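Local coordinates for PUA domain-containing protein (Aeropyrum pernix, PDB 2CX0), which is of unknown function but, as a PUA-domain protein, may bind RNA, perhaps in translation initiation, at residues A[45-50]-A[56-61]; A[86-91]-A[135-140]; A[114-119]-A[150-155]. All blocks are in the same frame, centred on the assembly; numbering follows the deposited sequence.

Contact 1. Residues A[45-50]-A[56-61]; sequences LRLVKA and EYEIIT
Lys49 and Glu58 run alongside each other and point the same way, touching through their aliphatic parts with CG of Lys49 3.4 Å from CG of Glu58. Their charged ends stop short of a bond. The lysine chain bends at chi3 (-95°), and its NZ stays 5.4 Å from Glu58 OE2; Glu14 of strand 9-17 makes a long, weak ion pair with it. Next to them Leu47, its CG anti to the backbone N (chi1 178°), slants across two partners: its CD1 lies 4.0 Å from Ile60 CG1 and 3.9 Å from Glu58 OE1. Leu26 of helix 20-30 touches Ile60 on this face. The strands form a beta hairpin in the middle of the six-stranded antiparallel sheet of the N-terminal, pre-PUA part. The axes of the two segments stand at 159°, and three hydrogen-bonded pairs, Arg46-Thr61, Val48-Ile59 and Ala50-Tyr57, supply six backbone bonds, such as Ile59 N to Val48 O at 2.8 Å. On the face carrying these pairs, Thr61 divides its branches. Its CG2 meets Val48 CG2 at 3.7 Å, the side chains crossing at about a right angle, while its OG1 lies 3.4 Å from Arg46 CB. At the other end Tyr57 presents its ring edge to Ala50 O, in plane, with CD1 3.8 Å from that oxygen; Leu178 of helix 174-183 touches both residues.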
loop_
_atom_site.group_PDB
_atom_site.type_symbol
_atom_site.label_atom_id
_atom_site.label_comp_id
_atom_site.label_asym_id
_atom_site.label_seq_id
_atom_site.Cartn_x
_atom_site.Cartn_y
_atom_site.Cartn_z
ATOM N N LEU A 45 14.179 -7.226 -9.585
ATOM C CA LEU A 45 12.934 -7.702 -8.975
ATOM C C LEU A 45 13.168 -9.069 -8.368
ATOM O O LEU A 45 13.599 -9.998 -9.058
ATOM C CB LEU A 45 11.845 -7.805 -10.051
ATOM C CG LEU A 45 10.825 -6.702 -10.361
ATOM C CD1 LEU A 45 11.394 -5.310 -10.031
ATOM C CD2 LEU A 45 10.366 -6.838 -11.852
ATOM N N ARG A 46 12.896 -9.197 -7.077
ATOM C CA ARG A 46 13.059 -10.470 -6.389
ATOM C C ARG A 46 11.806 -10.776 -5.556
ATOM O O ARG A 46 11.075 -9.885 -5.118
ATOM C CB ARG A 46 14.300 -10.427 -5.468
ATOM C CG ARG A 46 15.631 -10.115 -6.194
ATOM C CD ARG A 46 16.853 -10.153 -5.259
ATOM N NE ARG A 46 17.121 -11.474 -4.676
ATOM C CZ ARG A 46 17.697 -12.502 -5.306
ATOM N NH1 ARG A 46 18.086 -12.403 -6.585
ATOM N NH2 ARG A 46 17.909 -13.624 -4.641
ATOM N N LEU A 47 11.589 -12.037 -5.321
ATOM C CA LEU A 47 10.469 -12.494 -4.524
ATOM C C LEU A 47 11.048 -12.995 -3.215
ATOM O O LEU A 47 11.892 -13.927 -3.211
ATOM C CB LEU A 47 9.751 -13.649 -5.211
ATOM C CG LEU A 47 8.583 -14.253 -4.436
ATOM C CD1 LEU A 47 7.379 -13.225 -4.427
ATOM C CD2 LEU A 47 8.175 -15.529 -5.139
ATOM N N VAL A 48 10.629 -12.355 -2.127
ATOM C CA VAL A 48 11.071 -12.746 -0.783
ATOM C C VAL A 48 9.897 -13.406 -0.036
ATOM O O VAL A 48 8.807 -12.830 0.064
ATOM C CB VAL A 48 11.488 -11.525 0.010
ATOM C CG1 VAL A 48 11.876 -11.906 1.409
ATOM C CG2 VAL A 48 12.618 -10.814 -0.747
ATOM N N LYS A 49 10.103 -14.616 0.434
ATOM C CA LYS A 49 9.082 -15.333 1.217
ATOM C C LYS A 49 9.589 -15.365 2.667
ATOM O O LYS A 49 10.733 -15.771 2.913
ATOM C CB LYS A 49 8.939 -16.755 0.727
ATOM C CG LYS A 49 8.062 -16.900 -0.491
ATOM C CD LYS A 49 7.730 -18.372 -0.751
ATOM C CE LYS A 49 8.681 -19.003 -1.765
ATOM N NZ LYS A 49 8.505 -20.524 -1.836
ATOM N N ALA A 50 8.760 -14.945 3.625
ATOM C CA ALA A 50 9.226 -14.921 5.010
ATOM C C ALA A 50 8.266 -15.746 5.842
ATOM O O ALA A 50 7.029 -15.556 5.740
ATOM C CB ALA A 50 9.210 -13.477 5.536
ATOM N N GLU A 56 2.980 -17.150 6.775
ATOM C CA GLU A 56 3.865 -16.769 5.688
ATOM C C GLU A 56 3.522 -15.470 4.978
ATOM O O GLU A 56 2.348 -15.147 4.826
ATOM C CB GLU A 56 3.899 -17.936 4.675
ATOM C CG GLU A 56 4.562 -19.195 5.272
ATOM C CD GLU A 56 5.395 -19.982 4.256
ATOM O OE1 GLU A 56 6.057 -19.352 3.380
ATOM O OE2 GLU A 56 5.397 -21.234 4.362
ATOM N N TYR A 57 4.545 -14.714 4.607
ATOM C CA TYR A 57 4.371 -13.444 3.872
ATOM C C TYR A 57 5.201 -13.550 2.599
ATOM O O TYR A 57 6.293 -14.130 2.607
ATOM C CB TYR A 57 4.932 -12.243 4.682
ATOM C CG TYR A 57 4.301 -12.046 6.048
ATOM C CD1 TYR A 57 4.587 -12.936 7.123
ATOM C CD2 TYR A 57 3.423 -11.008 6.262
ATOM C CE1 TYR A 57 3.987 -12.774 8.364
ATOM C CE2 TYR A 57 2.811 -10.816 7.501
ATOM C CZ TYR A 57 3.097 -11.705 8.541
ATOM O OH TYR A 57 2.480 -11.487 9.746
ATOM N N GLU A 58 4.720 -12.981 1.512
ATOM C CA GLU A 58 5.501 -12.990 0.256
ATOM C C GLU A 58 5.501 -11.558 -0.188
ATOM O O GLU A 58 4.436 -10.921 -0.266
ATOM C CB GLU A 58 4.836 -13.834 -0.806
ATOM C CG GLU A 58 5.104 -15.283 -0.612
ATOM C CD GLU A 58 4.618 -16.116 -1.781
ATOM O OE1 GLU A 58 4.696 -15.640 -2.941
ATOM O OE2 GLU A 58 4.170 -17.254 -1.522
ATOM N N ILE A 59 6.687 -11.055 -0.485
ATOM C CA ILE A 59 6.847 -9.666 -0.891
ATOM C C ILE A 59 7.781 -9.517 -2.105
ATOM O O ILE A 59 8.850 -10.151 -2.164
ATOM C CB ILE A 59 7.493 -8.835 0.247
ATOM C CG1 ILE A 59 6.571 -8.798 1.499
ATOM C CG2 ILE A 59 7.720 -7.400 -0.242
ATOM C CD1 ILE A 59 7.337 -8.117 2.696
ATOM N N ILE A 60 7.409 -8.667 -3.050
ATOM C CA ILE A 60 8.280 -8.469 -4.176
ATOM C C ILE A 60 9.163 -7.280 -3.865
ATOM O O ILE A 60 8.653 -6.220 -3.477
ATOM C CB ILE A 60 7.467 -8.212 -5.432
ATOM C CG1 ILE A 60 6.793 -9.549 -5.855
ATOM C CG2 ILE A 60 8.381 -7.630 -6.561
ATOM C CD1 ILE A 60 5.758 -9.359 -6.990
ATOM N N THR A 61 10.474 -7.443 -3.984
ATOM C CA THR A 61 11.382 -6.309 -3.762
ATOM C C THR A 61 11.798 -5.723 -5.102
ATOM O O THR A 61 11.957 -6.427 -6.082
ATOM C CB THR A 61 12.670 -6.689 -2.974
ATOM O OG1 THR A 61 13.412 -7.723 -3.670
ATOM C CG2 THR A 61 12.249 -7.207 -1.574
#

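Contact 2. Residues A[86-91]-A[135-140]; sequences FGVDWL and ETRTPV
Val88 meets Arg137 and Pro139 where the connection from helix 80-86 into strand 93-97 passes the start of strand 138-145, at the surface of the PUA domain. The contact across the segments is sparse, burying 78 Å², and has no hydrogen bond across it. With chi1 at -68°, Val88 sends its two methyls to different partners: CG1 makes an apolar contact with Pro139 CG at 4.5 Å, and CG2 is 4.4 Å from Arg137 NH2, approaching the guanidinium obliquely. Leu83 of helix 80-86 touches both Val88 and Pro139, and Leu132 of strand 128-133 also packs on the proline.

Charge is dealt with outside the pair. Arg137 NH2 forms a salt bridge with Glu120, which holds the guanidinium by a partner outside the two segments, while Asp89 pairs through OD2 with Arg36.

Hydrogen bonds shape each segment separately. Gly87, with positive phi (88°), is where the chain leaves helix 80-86, and a type I turn follows from Val88 to Leu91, closed by Leu91 N to Val88 O at 3.1 Å. In the other segment the hydroxyls of Thr136 and Thr138 are joined, OG1 to OG1, at 2.8 Å. The indole of Trp90 turns back toward Gly87: Leu91 CD2 sits 3.6 Å above one face, offset toward the rim, and NE1 makes a weak, bent bond (130°) of 2.9 Å to Gly87 O, which lies in plane at the ring edge.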
loop_
_atom_site.group_PDB
_atom_site.type_symbol
_atom_site.label_atom_id
_atom_site.label_comp_id
_atom_site.label_asym_id
_atom_site.label_seq_id
_atom_site.Cartn_x
_atom_site.Cartn_y
_atom_site.Cartn_z
ATOM N N PHE A 86 9.119 5.418 -4.064
ATOM C CA PHE A 86 8.664 5.804 -5.404
ATOM C C PHE A 86 7.613 6.906 -5.462
ATOM O O PHE A 86 7.235 7.310 -6.545
ATOM C CB PHE A 86 8.125 4.544 -6.111
ATOM C CG PHE A 86 9.177 3.522 -6.404
ATOM C CD1 PHE A 86 10.085 3.729 -7.452
ATOM C CD2 PHE A 86 9.325 2.373 -5.609
ATOM C CE1 PHE A 86 11.118 2.807 -7.693
ATOM C CE2 PHE A 86 10.351 1.461 -5.848
ATOM C CZ PHE A 86 11.249 1.691 -6.897
ATOM N N GLY A 87 7.110 7.365 -4.309
ATOM C CA GLY A 87 6.145 8.450 -4.329
ATOM C C GLY A 87 4.745 7.913 -4.485
ATOM O O GLY A 87 4.552 6.669 -4.482
ATOM N N VAL A 88 3.781 8.821 -4.670
ATOM C CA VAL A 88 2.384 8.409 -4.791
ATOM C C VAL A 88 1.759 8.856 -6.072
ATOM O O VAL A 88 0.572 8.566 -6.354
ATOM C CB VAL A 88 1.545 9.005 -3.630
ATOM C CG1 VAL A 88 1.992 8.333 -2.339
ATOM C CG2 VAL A 88 1.749 10.574 -3.548
ATOM N N ASP A 89 2.540 9.579 -6.874
ATOM C CA ASP A 89 1.965 10.109 -8.108
ATOM C C ASP A 89 1.581 9.021 -9.130
ATOM O O ASP A 89 0.771 9.261 -9.994
ATOM C CB ASP A 89 2.895 11.162 -8.744
ATOM C CG ASP A 89 2.200 11.935 -9.843
ATOM O OD1 ASP A 89 1.300 12.723 -9.498
ATOM O OD2 ASP A 89 2.525 11.723 -11.052
ATOM N N TRP A 90 2.150 7.837 -9.002
ATOM C CA TRP A 90 1.819 6.732 -9.891
ATOM C C TRP A 90 0.475 6.032 -9.539
ATOM O O TRP A 90 -0.030 5.189 -10.304
ATOM C CB TRP A 90 2.963 5.723 -9.870
ATOM C CG TRP A 90 3.194 5.063 -8.547
ATOM C CD1 TRP A 90 3.796 5.607 -7.434
ATOM C CD2 TRP A 90 2.807 3.731 -8.182
ATOM N NE1 TRP A 90 3.800 4.697 -6.401
ATOM C CE2 TRP A 90 3.203 3.533 -6.833
ATOM C CE3 TRP A 90 2.167 2.682 -8.864
ATOM C CZ2 TRP A 90 2.981 2.313 -6.150
ATOM C CZ3 TRP A 90 1.936 1.467 -8.185
ATOM C CH2 TRP A 90 2.344 1.298 -6.840
ATOM N N LEU A 91 -0.098 6.366 -8.380
ATOM C CA LEU A 91 -1.410 5.800 -7.985
ATOM C C LEU A 91 -2.494 6.583 -8.688
ATOM O O LEU A 91 -2.287 7.754 -9.038
ATOM C CB LEU A 91 -1.625 5.962 -6.475
ATOM C CG LEU A 91 -0.507 5.302 -5.637
ATOM C CD1 LEU A 91 -0.816 5.690 -4.110
ATOM C CD2 LEU A 91 -0.431 3.794 -5.825
ATOM N N GLU A 135 -1.032 17.302 6.532
ATOM C CA GLU A 135 0.011 18.268 6.964
ATOM C C GLU A 135 1.437 17.924 6.473
ATOM O O GLU A 135 2.159 18.794 5.982
ATOM C CB GLU A 135 -0.010 18.380 8.524
ATOM C CG GLU A 135 0.903 19.446 9.169
ATOM C CD GLU A 135 0.604 20.852 8.632
ATOM O OE1 GLU A 135 -0.566 21.139 8.260
ATOM O OE2 GLU A 135 1.535 21.683 8.571
ATOM N N THR A 136 1.820 16.659 6.583
ATOM C CA THR A 136 3.164 16.240 6.215
ATOM C C THR A 136 3.155 15.388 4.948
ATOM O O THR A 136 4.221 14.984 4.521
ATOM C CB THR A 136 3.763 15.330 7.295
ATOM O OG1 THR A 136 2.854 14.233 7.498
ATOM C CG2 THR A 136 3.942 16.076 8.637
ATOM N N ARG A 137 1.967 15.095 4.401
ATOM C CA ARG A 137 1.808 14.187 3.255
ATOM C C ARG A 137 2.404 12.774 3.508
ATOM O O ARG A 137 2.901 12.106 2.588
ATOM C CB ARG A 137 2.431 14.774 1.973
ATOM C CG ARG A 137 1.603 15.916 1.397
ATOM C CD ARG A 137 2.073 16.344 -0.005
ATOM N NE ARG A 137 1.678 15.441 -1.087
ATOM C CZ ARG A 137 0.472 15.450 -1.663
ATOM N NH1 ARG A 137 -0.444 16.317 -1.244
ATOM N NH2 ARG A 137 0.195 14.601 -2.636
ATOM N N THR A 138 2.384 12.336 4.757
ATOM C CA THR A 138 2.900 11.004 5.107
ATOM C C THR A 138 1.846 9.931 4.771
ATOM O O THR A 138 0.716 10.000 5.244
ATOM C CB THR A 138 3.155 10.875 6.634
ATOM O OG1 THR A 138 4.132 11.825 7.038
ATOM C CG2 THR A 138 3.603 9.442 7.011
ATOM N N PRO A 139 2.217 8.934 3.974
ATOM C CA PRO A 139 1.252 7.882 3.659
ATOM C C PRO A 139 1.041 7.068 4.941
ATOM O O PRO A 139 2.005 6.699 5.648
ATOM C CB PRO A 139 1.957 7.057 2.567
ATOM C CG PRO A 139 2.995 8.021 2.023
ATOM C CD PRO A 139 3.479 8.728 3.236
ATOM N N VAL A 140 -0.227 6.831 5.283
ATOM C CA VAL A 140 -0.483 6.030 6.479
ATOM C C VAL A 140 -1.237 4.717 6.202
ATOM O O VAL A 140 -1.253 3.801 7.041
ATOM C CB VAL A 140 -1.267 6.861 7.577
ATOM C CG1 VAL A 140 -0.426 8.065 8.014
ATOM C CG2 VAL A 140 -2.546 7.371 7.014
#

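Contact 3. Residues A[114-119]-A[150-155]; sequences PGVVGV and SALEKL
A carboxylate oxygen presses against an apolar branch point here: Glu153 OE2 lies 3.2 Å from Val119 CB. The same oxygen comes within 3.4 Å of Val119 O, an approach of two acceptors that no hydrogen bond relieves directly. A water lies between the two residues instead, accepting from Val119 N at 3.2 Å and able to donate to Glu153 OE2 at 2.8 Å, although other acceptors may compete for its protons. The glutamate chain bends at chi2 (-65°), which carries its end back toward the strand, and OE1 is held by a salt bridge to Arg157, one turn further along the helix. The charge of that arginine would be expected to ease the crowding of oxygens, at least in part.

Helix 149-158 packs beside strand 116-121, an outermost strand of the mixed sheet of the PUA domain; the segments 150-155 and 116-119 run at 142°, their axes 8.4 Å apart at the closest. A classic beta bulge interrupts the strand, Val117 and Gly118 both facing Leu96 of strand 93-97. The extra residue shifts the alternation of side chains, and Val116 and Val119, three positions apart, both point toward the helix. Both meet Leu152. The Val119 and Leu152 side chains cross at a slant, with Val119 CG2 3.7 Å from Leu152 CD2, while Val116 CG1 reaches Leu152 CG less closely, at 4.5 Å. Val95 and Ala164, from strands 93-97 and 163-170, touch both Val116 and Leu152, extending this apolar patch under the helix.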
loop_
_atom_site.group_PDB
_atom_site.type_symbol
_atom_site.label_atom_id
_atom_site.label_comp_id
_atom_site.label_asym_id
_atom_site.label_seq_id
_atom_site.Cartn_x
_atom_site.Cartn_y
_atom_site.Cartn_z
ATOM N N PRO A 114 -15.774 11.487 7.222
ATOM C CA PRO A 114 -15.551 12.686 8.035
ATOM C C PRO A 114 -14.086 13.005 8.306
ATOM O O PRO A 114 -13.793 14.134 8.655
ATOM C CB PRO A 114 -16.308 12.389 9.330
ATOM C CG PRO A 114 -17.435 11.498 8.865
ATOM C CD PRO A 114 -16.676 10.534 7.899
ATOM N N GLY A 115 -13.183 12.030 8.197
ATOM C CA GLY A 115 -11.747 12.308 8.409
ATOM C C GLY A 115 -11.061 12.763 7.121
ATOM O O GLY A 115 -9.868 13.088 7.116
ATOM N N VAL A 116 -11.799 12.825 6.007
ATOM C CA VAL A 116 -11.179 13.237 4.757
ATOM C C VAL A 116 -11.216 14.745 4.593
ATOM O O VAL A 116 -12.257 15.357 4.800
ATOM C CB VAL A 116 -11.905 12.560 3.543
ATOM C CG1 VAL A 116 -11.352 13.150 2.206
ATOM C CG2 VAL A 116 -11.713 11.017 3.614
ATOM N N VAL A 117 -10.096 15.311 4.145
ATOM C CA VAL A 117 -9.971 16.750 3.937
ATOM C C VAL A 117 -9.520 17.128 2.549
ATOM O O VAL A 117 -9.356 18.325 2.223
ATOM C CB VAL A 117 -8.968 17.397 4.939
ATOM C CG1 VAL A 117 -9.487 17.189 6.441
ATOM C CG2 VAL A 117 -7.556 16.727 4.793
ATOM N N GLY A 118 -9.295 16.141 1.706
ATOM C CA GLY A 118 -8.822 16.463 0.356
ATOM C C GLY A 118 -8.774 15.228 -0.501
ATOM O O GLY A 118 -8.652 14.095 0.030
ATOM N N VAL A 119 -8.951 15.424 -1.800
ATOM C CA VAL A 119 -8.895 14.312 -2.757
ATOM C C VAL A 119 -8.001 14.692 -3.934
ATOM O O VAL A 119 -8.104 15.819 -4.455
ATOM C CB VAL A 119 -10.252 13.973 -3.334
ATOM C CG1 VAL A 119 -10.081 12.916 -4.442
ATOM C CG2 VAL A 119 -11.202 13.493 -2.223
ATOM N N SER A 150 -15.075 11.667 -7.600
ATOM C CA SER A 150 -15.948 12.848 -7.725
ATOM C C SER A 150 -17.053 12.827 -6.655
ATOM O O SER A 150 -17.532 13.878 -6.207
ATOM C CB SER A 150 -16.555 12.900 -9.114
ATOM O OG SER A 150 -17.355 11.772 -9.272
ATOM N N ALA A 151 -17.480 11.639 -6.227
ATOM C CA ALA A 151 -18.481 11.607 -5.191
ATOM C C ALA A 151 -17.818 11.986 -3.850
ATOM O O ALA A 151 -18.442 12.663 -3.022
ATOM C CB ALA A 151 -19.100 10.224 -5.093
ATOM N N LEU A 152 -16.582 11.536 -3.630
ATOM C CA LEU A 152 -15.915 11.814 -2.372
ATOM C C LEU A 152 -15.700 13.331 -2.222
ATOM O O LEU A 152 -15.785 13.880 -1.113
ATOM C CB LEU A 152 -14.592 11.036 -2.288
ATOM C CG LEU A 152 -13.832 11.125 -0.951
ATOM C CD1 LEU A 152 -14.720 10.614 0.235
ATOM C CD2 LEU A 152 -12.515 10.230 -1.098
ATOM N N GLU A 153 -15.410 13.992 -3.330
ATOM C CA GLU A 153 -15.178 15.438 -3.317
ATOM C C GLU A 153 -16.396 16.148 -2.657
ATOM O O GLU A 153 -16.261 17.126 -1.893
ATOM C CB GLU A 153 -15.033 15.938 -4.773
ATOM C CG GLU A 153 -13.615 15.836 -5.341
ATOM C CD GLU A 153 -12.637 16.755 -4.605
ATOM O OE1 GLU A 153 -13.072 17.681 -3.918
ATOM O OE2 GLU A 153 -11.426 16.583 -4.730
ATOM N N LYS A 154 -17.588 15.647 -2.956
ATOM C CA LYS A 154 -18.764 16.272 -2.394
ATOM C C LYS A 154 -18.978 15.799 -0.956
ATOM O O LYS A 154 -19.159 16.587 -0.030
ATOM C CB LYS A 154 -19.975 15.924 -3.246
ATOM C CG LYS A 154 -19.786 16.370 -4.674
ATOM C CD LYS A 154 -21.115 16.617 -5.349
ATOM C CE LYS A 154 -20.936 16.929 -6.851
ATOM N NZ LYS A 154 -20.146 18.169 -7.155
ATOM N N LEU A 155 -18.886 14.504 -0.747
ATOM C CA LEU A 155 -19.134 13.941 0.579
ATOM C C LEU A 155 -18.212 14.444 1.688
ATOM O O LEU A 155 -18.674 14.668 2.797
ATOM C CB LEU A 155 -19.027 12.404 0.514
ATOM C CG LEU A 155 -20.118 11.713 -0.350
ATOM C CD1 LEU A 155 -19.750 10.197 -0.584
ATOM C CD2 LEU A 155 -21.491 11.883 0.386
HETATM O O HOH W 1 -10.391 18.099 -2.672
#

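Overall arrangement
From the N terminus the chain first makes contact 1, a local hairpin closing a short turn within the antiparallel sheet of the pre-PUA part. It is complete before the other two begin. Contact 2 opens between helix 80-86 and strand 93-97 and closes a long loop by joining this linker to the start of strand 138-145. Contact 3 begins inside that loop and ends beyond it, packing helix 149-158 on the outermost strand 116-121; contacts 2 and 3 therefore cross, both reaching the mixed sheet. Their centres are about 17 Å apart, whereas contacts 1 and 3 lie about 35 Å apart, centre to centre, on opposite sides of the chain's centre.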